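Local coordinates for sensory transduction histidine kinase, putative (PDB 5BWJ), which probably senses small molecules in the periplasm through this Venus flytrap domain and relays the signal by ATP-dependent histidine phosphorylation, at residues F8-V13 and A45-E50. Sequence-based numbering, arbitrary orientation.
Sequences FKFKLV and ADIMVE
F10 and V49 sit across from each other on two neighbouring parallel strands, 8-13 and 45-50, in one lobe of the Venus flytrap sensor domain. Helix 32-42 lies in the connection between them, so this is a beta-alpha-beta unit, and that helix packs back against the face that carries F8, F10, I47 and V49. Five backbone hydrogen bonds zip the strands together. F8 and F10 each give their N-H to one residue of 45-50 and their C=O to another, and L12 N closes the run on E50 O. The straightest is F10 N to M48 O, 2.7 Å, with 172° at the hydrogen.

The helix side is the tight one. The F10 side chain leaves the strand on this face; with CG beside its own backbone N (chi1 -75°), the ring reaches I47, its CE2 meeting I47 CG2 obliquely at 3.8 Å, and W39 of the helix makes an edge-to-face stack with it. Farther along, L12 CD1 presses on V49 CG1 at 3.4 Å, closer than carbons usually come. At the start of the pair, A45 CB touches the F8 ring at its edge, 3.9 Å from CD2.

The opposite face, with K9, M48, K11 and E50, is looser at its M48 end. M48 is solvent-exposed here, its CG merely alongside K9 CG at 4.2 Å. Beyond it three charged side chains gather: K9 and E50 both run out fully extended, while K11 bends at its last torsion. E61 also forms salt bridges to both lysines, which probably divide their charge between E50 and E61. The E50 carboxylate offers one oxygen to each lysine: OE2 makes a salt bridge with K9 NZ at 3.1 Å, weak as a hydrogen bond, and OE1 one with K11 NZ, modelled at a doubtfully short 2.5 Å.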
loop_
_atom_site.group_PDB
_atom_site.type_symbol
_atom_site.label_atom_id
_atom_site.label_comp_id
_atom_site.label_asym_id
_atom_site.label_seq_id
_atom_site.Cartn_x
_atom_site.Cartn_y
_atom_site.Cartn_z
ATOM N N PHE B 8 -25.376 -0.536 -11.695
ATOM C CA PHE B 8 -24.752 -1.591 -10.899
ATOM C C PHE B 8 -24.397 -1.105 -9.500
ATOM O O PHE B 8 -23.969 0.033 -9.312
ATOM C CB PHE B 8 -23.497 -2.118 -11.600
ATOM C CG PHE B 8 -23.773 -2.764 -12.927
ATOM C CD1 PHE B 8 -24.372 -4.011 -12.994
ATOM C CD2 PHE B 8 -23.433 -2.125 -14.108
ATOM C CE1 PHE B 8 -24.631 -4.609 -14.215
ATOM C CE2 PHE B 8 -23.687 -2.718 -15.333
ATOM C CZ PHE B 8 -24.287 -3.960 -15.385
ATOM N N LYS B 9 -24.576 -1.986 -8.522
ATOM C CA LYS B 9 -24.305 -1.667 -7.127
ATOM C C LYS B 9 -22.955 -2.229 -6.693
ATOM O O LYS B 9 -22.683 -3.418 -6.861
ATOM C CB LYS B 9 -25.421 -2.218 -6.238
ATOM C CG LYS B 9 -25.331 -1.809 -4.780
ATOM C CD LYS B 9 -26.576 -2.246 -4.024
ATOM C CE LYS B 9 -26.576 -1.740 -2.592
ATOM N NZ LYS B 9 -27.835 -2.099 -1.880
ATOM N N PHE B 10 -22.111 -1.358 -6.148
ATOM C CA PHE B 10 -20.834 -1.764 -5.575
ATOM C C PHE B 10 -20.891 -1.674 -4.055
ATOM O O PHE B 10 -21.222 -0.626 -3.499
ATOM C CB PHE B 10 -19.697 -0.893 -6.116
ATOM C CG PHE B 10 -19.303 -1.218 -7.531
ATOM C CD1 PHE B 10 -18.223 -2.045 -7.790
ATOM C CD2 PHE B 10 -20.012 -0.698 -8.599
ATOM C CE1 PHE B 10 -17.855 -2.347 -9.092
ATOM C CE2 PHE B 10 -19.652 -0.996 -9.901
ATOM C CZ PHE B 10 -18.568 -1.822 -10.147
ATOM N N LYS B 11 -20.584 -2.782 -3.388
ATOM C CA LYS B 11 -20.532 -2.808 -1.929
ATOM C C LYS B 11 -19.090 -2.785 -1.440
ATOM O O LYS B 11 -18.333 -3.734 -1.658
ATOM C CB LYS B 11 -21.254 -4.040 -1.382
ATOM C CG LYS B 11 -22.768 -3.898 -1.350
ATOM C CD LYS B 11 -23.409 -5.013 -0.542
ATOM C CE LYS B 11 -24.916 -4.866 -0.481
ATOM N NZ LYS B 11 -25.342 -3.603 0.184
ATOM N N LEU B 12 -18.718 -1.690 -0.784
ATOM C CA LEU B 12 -17.376 -1.538 -0.232
ATOM C C LEU B 12 -17.344 -2.069 1.196
ATOM O O LEU B 12 -17.941 -1.487 2.103
ATOM C CB LEU B 12 -16.942 -0.069 -0.275
ATOM C CG LEU B 12 -17.059 0.603 -1.649
ATOM C CD1 LEU B 12 -16.574 2.043 -1.598
ATOM C CD2 LEU B 12 -16.298 -0.170 -2.709
ATOM N N VAL B 13 -16.646 -3.184 1.386
ATOM C CA VAL B 13 -16.641 -3.874 2.670
ATOM C C VAL B 13 -15.517 -3.372 3.572
ATOM O O VAL B 13 -14.362 -3.285 3.151
ATOM C CB VAL B 13 -16.495 -5.399 2.485
ATOM C CG1 VAL B 13 -16.624 -6.119 3.823
ATOM C CG2 VAL B 13 -17.540 -5.916 1.507
ATOM N N ALA B 45 -22.575 2.655 -18.111
ATOM C CA ALA B 45 -23.421 2.295 -16.983
ATOM C C ALA B 45 -23.380 3.352 -15.891
ATOM O O ALA B 45 -22.499 4.213 -15.873
ATOM C CB ALA B 45 -22.999 0.946 -16.424
ATOM N N ASP B 46 -24.355 3.283 -14.993
ATOM C CA ASP B 46 -24.357 4.088 -13.781
ATOM C C ASP B 46 -23.964 3.196 -12.617
ATOM O O ASP B 46 -24.086 1.976 -12.701
ATOM C CB ASP B 46 -25.730 4.718 -13.549
ATOM C CG ASP B 46 -26.114 5.689 -14.646
ATOM O OD1 ASP B 46 -25.271 6.539 -15.005
ATOM O OD2 ASP B 46 -27.251 5.598 -15.153
ATOM N N ILE B 47 -23.487 3.801 -11.534
ATOM C CA ILE B 47 -23.039 3.032 -10.382
ATOM C C ILE B 47 -23.623 3.554 -9.077
ATOM O O ILE B 47 -23.916 4.743 -8.932
ATOM C CB ILE B 47 -21.500 3.027 -10.278
ATOM C CG1 ILE B 47 -20.956 4.457 -10.273
ATOM C CG2 ILE B 47 -20.899 2.227 -11.432
ATOM C CD1 ILE B 47 -19.485 4.545 -9.938
ATOM N N MET B 48 -23.802 2.627 -8.141
ATOM C CA MET B 48 -24.217 2.932 -6.781
ATOM C C MET B 48 -23.189 2.358 -5.819
ATOM O O MET B 48 -22.872 1.171 -5.880
ATOM C CB MET B 48 -25.607 2.353 -6.495
ATOM C CG MET B 48 -25.979 2.293 -5.017
ATOM S SD MET B 48 -25.913 3.901 -4.205
ATOM C CE MET B 48 -26.210 3.423 -2.507
ATOM N N VAL B 49 -22.668 3.204 -4.936
ATOM C CA VAL B 49 -21.694 2.772 -3.943
ATOM C C VAL B 49 -22.342 2.733 -2.567
ATOM O O VAL B 49 -23.007 3.686 -2.157
ATOM C CB VAL B 49 -20.467 3.700 -3.907
ATOM C CG1 VAL B 49 -19.438 3.185 -2.912
ATOM C CG2 VAL B 49 -19.848 3.811 -5.293
ATOM N N GLU B 50 -22.146 1.621 -1.865
ATOM C CA GLU B 50 -22.661 1.462 -0.512
ATOM C C GLU B 50 -21.598 0.838 0.382
ATOM O O GLU B 50 -21.020 -0.195 0.048
ATOM C CB GLU B 50 -23.927 0.601 -0.510
ATOM C CG GLU B 50 -24.493 0.339 0.878
ATOM C CD GLU B 50 -25.774 -0.470 0.843
ATOM O OE1 GLU B 50 -25.815 -1.544 1.482
ATOM O OE2 GLU B 50 -26.740 -0.029 0.185
#